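Local coordinates for carbonic anhydrase (Neosartorya fumigata, PDB 6LAC), which probably catalyses the reversible hydration of carbon dioxide to hydrogencarbonate, as a zinc-dependent enzyme of the beta-carbonic anhydrase class, at residues Ile32-Ser37 with Cys92-Gly97; Phe53-Leu58 with Leu66-Thr71. The protein carries 1 engineered substitution. All blocks are in the same frame, centred on the assembly; numbering follows the deposited sequence.

Contact 1: Ile32-Ser37 with Cys92-Gly97; sequences IGCSDS and CHIASG. With ZN (zinc ion), chain C.
The zinc site of the subunit is built where Cys34, the last residue of strand 29-34, and Asp36 in the turn just after it meet Cys92 in the loop following strand 83-89. Cys34 SG binds the zinc ion at 2.2 Å and Cys92 SG binds it at 2.3 Å. Asp36 OD1 supplies a third bond, 1.9 Å from the metal, and His89 completes the set. A type I turn from Cys34 to Ser37 turns the aspartate toward the metal, with CG lodged between its own backbone N and carbonyl carbon (chi1 68°).

The other carboxylate oxygen of Asp36, OD2, accepts a hydrogen bond from His93 N at 3.0 Å, on its syn side but 32° out of the carboxylate plane. One oxygen thus holds the metal while the other is tied to the loop, which fixes the rotation of the carboxylate. Backbone amides also steady both sulfurs: Asp36 N donates to Cys34 SG over 3.5 Å, and Ala95 N to Cys92 SG over 3.3 Å. Ile94 lays CD1 against Cys34 SG at 4.0 Å, an apolar flank to the site. Two cysteines, a histidine and an aspartate around zinc are characteristic of the closed, type II form of beta-carbonic anhydrases.

Contact 2: Phe53-Leu58 with Leu66-Thr71; sequences FEYRSL and LSCKAT
Tyr55 and Thr71 bring together strand 52-57 and the helix that follows it, 66-77, the first half of a beta-alpha-beta crossover whose second strand is 83-89. The two segments run almost antiparallel, at 167°, with their axes 10.8 Å apart.

Apolar packing dominates. The methyl CG2 of Thr71 lies obliquely to the Tyr55 ring, 3.9 Å from CD1, and the two side chains cross at about a right angle. The same methyl reaches CE2 of Phe53 at 4.3 Å, so it fits between two aromatic residues of one strand. Tyr55 carries its CG opposite the backbone N (chi1 -177°), which sends the ring across to the helix; its OH ends 3.6 Å from CB of Ser67. A sulfur-aromatic contact adds to this, Cys68 SG standing obliquely to the Tyr55 ring, 5.4 Å from its centroid.

Polar bonds run within each segment or to the second subunit. Tyr55 OH is hydrogen-bonded to Tyr55 OH of the second subunit, and Ser67 OG to Asp65 of that subunit, placing the contact at the dimer interface. The CB of Glu54 points away from the helix; in a salt bridge, NE and NH2 of Arg56 grip its OE2 side-on, each at 2.8 Å, and NH2 also pairs with Glu41. Within the helix, Ser67 O takes two bonds, from Thr71 N and, at 2.7 Å, from Thr71 OG1.

In the fold
The two contacts lie about 15 Å apart, centre to centre, and share one mixed sheet, in which strands 29-34 and 52-57 are parallel neighbours. Along the chain, both segments of contact 2 fall between the two segments of contact 1: strand 29-34 ends at the metal, strand 52-57 and helix 66-77 follow, and strand 83-89 brings the chain back to the zinc. They touch directly. Arg56 NH1 lies 2.9 Å from Cys34 O, a probable hydrogen bond, and Ser57 O lies 3.0 Å from Ser35 N, another. Both contacts also border the second subunit: Ser35 OG, in the turn that carries Cys34 and Asp36, bonds to Glu54 O of that subunit, so zinc site and dimer interface are close neighbours.

Contact 1: Ile32-Ser37 with Cys92-Gly97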
loop_
_atom_site.group_PDB
_atom_site.type_symbol
_atom_site.label_atom_id
_atom_site.label_comp_id
_atom_site.label_asym_id
_atom_site.label_seq_id
_atom_site.Cartn_x
_atom_site.Cartn_y
_atom_site.Cartn_z
ATOM N N ILE A 32 -5.068 -6.275 1.509
ATOM C CA ILE A 32 -4.610 -5.876 0.159
ATOM C C ILE A 32 -5.675 -5.003 -0.443
ATOM O O ILE A 32 -6.768 -5.483 -0.715
ATOM C CB ILE A 32 -4.295 -7.071 -0.706
ATOM C CG1 ILE A 32 -3.195 -7.914 -0.064
ATOM C CG2 ILE A 32 -3.926 -6.646 -2.115
ATOM C CD1 ILE A 32 -3.040 -9.305 -0.646
ATOM N N GLY A 33 -5.391 -3.727 -0.592
ATOM C CA GLY A 33 -6.315 -2.728 -1.110
ATOM C C GLY A 33 -5.671 -2.012 -2.278
ATOM O O GLY A 33 -4.511 -2.219 -2.671
ATOM N N CYS A 34 -6.449 -1.122 -2.870
ATOM C CA CYS A 34 -6.048 -0.345 -4.074
ATOM C C CYS A 34 -5.602 1.072 -3.718
ATOM O O CYS A 34 -6.194 1.770 -2.886
ATOM C CB CYS A 34 -7.186 -0.264 -5.063
ATOM S SG CYS A 34 -6.738 0.639 -6.577
ATOM N N SER A 35 -4.524 1.480 -4.376
ATOM C CA SER A 35 -3.945 2.829 -4.208
ATOM C C SER A 35 -4.937 3.973 -4.448
ATOM O O SER A 35 -4.714 5.029 -3.825
ATOM C CB SER A 35 -2.783 2.966 -5.111
ATOM O OG SER A 35 -1.760 2.022 -4.785
ATOM N N ASP A 36 -5.948 3.819 -5.312
ATOM C CA ASP A 36 -6.884 4.970 -5.541
ATOM C C ASP A 36 -8.165 4.794 -4.748
ATOM O O ASP A 36 -9.126 5.536 -5.009
ATOM C CB ASP A 36 -7.109 5.253 -7.028
ATOM C CG ASP A 36 -7.885 4.171 -7.759
ATOM O OD1 ASP A 36 -8.544 3.321 -7.097
ATOM O OD2 ASP A 36 -7.925 4.173 -8.987
ATOM N N SER A 37 -8.210 3.991 -3.691
ATOM C CA SER A 37 -9.468 3.798 -2.934
ATOM C C SER A 37 -9.944 5.182 -2.474
ATOM O O SER A 37 -11.137 5.465 -2.553
ATOM C CB SER A 37 -9.266 2.809 -1.857
ATOM O OG SER A 37 -10.463 2.573 -1.143
ATOM N N CYS A 92 -13.162 2.596 -8.586
ATOM C CA CYS A 92 -11.750 2.374 -8.973
ATOM C C CYS A 92 -11.487 2.914 -10.367
ATOM O O CYS A 92 -12.215 2.604 -11.290
ATOM C CB CYS A 92 -11.503 0.876 -8.913
ATOM S SG CYS A 92 -9.745 0.436 -9.047
ATOM N N HIS A 93 -10.429 3.681 -10.567
ATOM C CA HIS A 93 -10.013 4.173 -11.890
ATOM C C HIS A 93 -9.122 3.158 -12.560
ATOM O O HIS A 93 -8.996 3.114 -13.804
ATOM C CB HIS A 93 -9.341 5.550 -11.795
ATOM C CG HIS A 93 -10.253 6.583 -11.268
ATOM N ND1 HIS A 93 -11.174 7.257 -12.041
ATOM C CD2 HIS A 93 -10.429 7.033 -10.015
ATOM C CE1 HIS A 93 -11.866 8.087 -11.276
ATOM N NE2 HIS A 93 -11.433 7.970 -10.041
ATOM N N ILE A 94 -8.525 2.243 -11.803
ATOM C CA ILE A 94 -7.617 1.243 -12.386
ATOM C C ILE A 94 -8.469 0.085 -12.922
ATOM O O ILE A 94 -8.304 -0.289 -14.132
ATOM C CB ILE A 94 -6.529 0.872 -11.356
ATOM C CG1 ILE A 94 -5.623 2.065 -11.053
ATOM C CG2 ILE A 94 -5.745 -0.324 -11.825
ATOM C CD1 ILE A 94 -4.804 1.875 -9.818
ATOM N N ALA A 95 -9.303 -0.571 -12.115
ATOM C CA ALA A 95 -10.192 -1.672 -12.591
ATOM C C ALA A 95 -11.473 -1.057 -13.153
ATOM O O ALA A 95 -12.493 -1.040 -12.490
ATOM C CB ALA A 95 -10.432 -2.694 -11.519
ATOM N N SER A 96 -11.341 -0.450 -14.333
ATOM C CA SER A 96 -12.443 0.329 -14.940
ATOM C C SER A 96 -12.211 0.411 -16.435
ATOM O O SER A 96 -11.085 0.230 -16.900
ATOM C CB SER A 96 -12.639 1.707 -14.356
ATOM O OG SER A 96 -11.892 2.703 -15.028
ATOM N N GLY A 97 -13.298 0.691 -17.142
ATOM C CA GLY A 97 -13.279 0.991 -18.582
ATOM C C GLY A 97 -12.720 -0.148 -19.391
ATOM O O GLY A 97 -12.820 -1.341 -18.957
HETATM ZN ZN ZN C . -8.763 1.405 -7.192
#

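Contact 2: Phe53-Leu58 with Leu66-Thr71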
loop_
_atom_site.group_PDB
_atom_site.type_symbol
_atom_site.label_atom_id
_atom_site.label_comp_id
_atom_site.label_asym_id
_atom_site.label_seq_id
_atom_site.Cartn_x
_atom_site.Cartn_y
_atom_site.Cartn_z
ATOM N N PHE A 53 -2.175 -5.176 8.652
ATOM C CA PHE A 53 -0.881 -5.126 7.973
ATOM C C PHE A 53 -1.263 -4.872 6.521
ATOM O O PHE A 53 -1.811 -5.749 5.857
ATOM C CB PHE A 53 -0.129 -6.438 8.226
ATOM C CG PHE A 53 1.221 -6.452 7.580
ATOM C CD1 PHE A 53 2.261 -5.753 8.153
ATOM C CD2 PHE A 53 1.441 -7.166 6.420
ATOM C CE1 PHE A 53 3.492 -5.742 7.522
ATOM C CE2 PHE A 53 2.684 -7.120 5.786
ATOM C CZ PHE A 53 3.691 -6.408 6.353
ATOM N N GLU A 54 -1.043 -3.644 6.058
ATOM C CA GLU A 54 -1.713 -3.146 4.841
ATOM C C GLU A 54 -0.742 -3.143 3.669
ATOM O O GLU A 54 0.301 -2.440 3.770
ATOM C CB GLU A 54 -2.268 -1.772 5.165
ATOM C CG GLU A 54 -3.063 -1.153 4.036
ATOM C CD GLU A 54 -3.663 0.213 4.371
ATOM O OE1 GLU A 54 -3.216 0.808 5.359
ATOM O OE2 GLU A 54 -4.508 0.689 3.585
ATOM N N TYR A 55 -1.111 -3.769 2.570
ATOM C CA TYR A 55 -0.376 -3.667 1.303
ATOM C C TYR A 55 -1.332 -3.001 0.346
ATOM O O TYR A 55 -2.413 -3.529 0.042
ATOM C CB TYR A 55 0.063 -5.050 0.786
ATOM C CG TYR A 55 0.884 -4.960 -0.481
ATOM C CD1 TYR A 55 2.085 -4.250 -0.471
ATOM C CD2 TYR A 55 0.456 -5.459 -1.687
ATOM C CE1 TYR A 55 2.853 -4.050 -1.609
ATOM C CE2 TYR A 55 1.225 -5.274 -2.839
ATOM C CZ TYR A 55 2.406 -4.553 -2.797
ATOM O OH TYR A 55 3.169 -4.224 -3.904
ATOM N N ARG A 56 -0.992 -1.797 -0.099
ATOM C CA ARG A 56 -1.901 -1.011 -0.963
ATOM C C ARG A 56 -1.213 -0.739 -2.268
ATOM O O ARG A 56 -0.148 -0.109 -2.284
ATOM C CB ARG A 56 -2.416 0.223 -0.256
ATOM C CG ARG A 56 -3.522 0.896 -1.061
ATOM C CD ARG A 56 -4.285 1.856 -0.176
ATOM N NE ARG A 56 -5.028 1.222 0.913
ATOM C CZ ARG A 56 -6.246 0.702 0.852
ATOM N NH1 ARG A 56 -6.945 0.712 -0.255
ATOM N NH2 ARG A 56 -6.729 0.117 1.941
ATOM N N SER A 57 -1.802 -1.218 -3.361
ATOM C CA SER A 57 -1.148 -1.414 -4.658
ATOM C C SER A 57 -2.056 -1.033 -5.788
ATOM O O SER A 57 -3.270 -0.908 -5.604
ATOM C CB SER A 57 -0.859 -2.940 -4.793
ATOM O OG SER A 57 -2.039 -3.748 -4.852
ATOM N N LEU A 58 -1.523 -1.042 -6.989
ATOM C CA LEU A 58 -2.355 -0.777 -8.175
ATOM C C LEU A 58 -3.442 -1.835 -8.295
ATOM O O LEU A 58 -3.127 -3.019 -8.426
ATOM C CB LEU A 58 -1.497 -0.801 -9.430
ATOM C CG LEU A 58 -0.403 0.256 -9.546
ATOM C CD1 LEU A 58 0.474 -0.034 -10.751
ATOM C CD2 LEU A 58 -1.028 1.643 -9.637
ATOM N N LEU A 66 8.672 -9.049 -7.200
ATOM C CA LEU A 66 9.376 -9.172 -5.913
ATOM C C LEU A 66 8.480 -8.630 -4.798
ATOM O O LEU A 66 8.460 -9.275 -3.728
ATOM C CB LEU A 66 10.684 -8.377 -5.975
ATOM C CG LEU A 66 11.714 -8.824 -7.014
ATOM C CD1 LEU A 66 13.062 -8.204 -6.689
ATOM C CD2 LEU A 66 11.807 -10.341 -7.057
ATOM N N SER A 67 7.858 -7.470 -4.997
ATOM C CA SER A 67 7.095 -6.805 -3.912
ATOM C C SER A 67 5.960 -7.713 -3.449
ATOM O O SER A 67 5.743 -7.922 -2.221
ATOM C CB SER A 67 6.545 -5.473 -4.338
ATOM O OG SER A 67 7.543 -4.485 -4.325
ATOM N N CYS A 68 5.257 -8.277 -4.394
ATOM C CA CYS A 68 4.043 -9.023 -4.033
ATOM C C CYS A 68 4.497 -10.304 -3.330
ATOM O O CYS A 68 3.982 -10.610 -2.265
ATOM C CB CYS A 68 3.173 -9.250 -5.256
ATOM S SG CYS A 68 2.520 -7.739 -6.015
ATOM N N LYS A 69 5.553 -10.955 -3.794
ATOM C CA LYS A 69 6.116 -12.180 -3.194
ATOM C C LYS A 69 6.722 -11.931 -1.801
ATOM O O LYS A 69 6.478 -12.728 -0.893
ATOM C CB LYS A 69 7.149 -12.799 -4.139
ATOM C CG LYS A 69 6.538 -13.314 -5.425
ATOM C CD LYS A 69 7.529 -13.972 -6.350
ATOM C CE LYS A 69 6.881 -14.360 -7.659
ATOM N NZ LYS A 69 5.960 -15.510 -7.484
ATOM N N ALA A 70 7.549 -10.897 -1.619
ATOM C CA ALA A 70 8.167 -10.576 -0.318
ATOM C C ALA A 70 7.101 -10.166 0.712
ATOM O O ALA A 70 7.302 -10.341 1.918
ATOM C CB ALA A 70 9.221 -9.492 -0.431
ATOM N N THR A 71 6.070 -9.438 0.265
ATOM C CA THR A 71 5.029 -8.957 1.199
ATOM C C THR A 71 4.257 -10.173 1.731
ATOM O O THR A 71 4.056 -10.306 2.945
ATOM C CB THR A 71 4.130 -7.923 0.526
ATOM O OG1 THR A 71 4.959 -6.858 0.076
ATOM C CG2 THR A 71 3.118 -7.394 1.508
#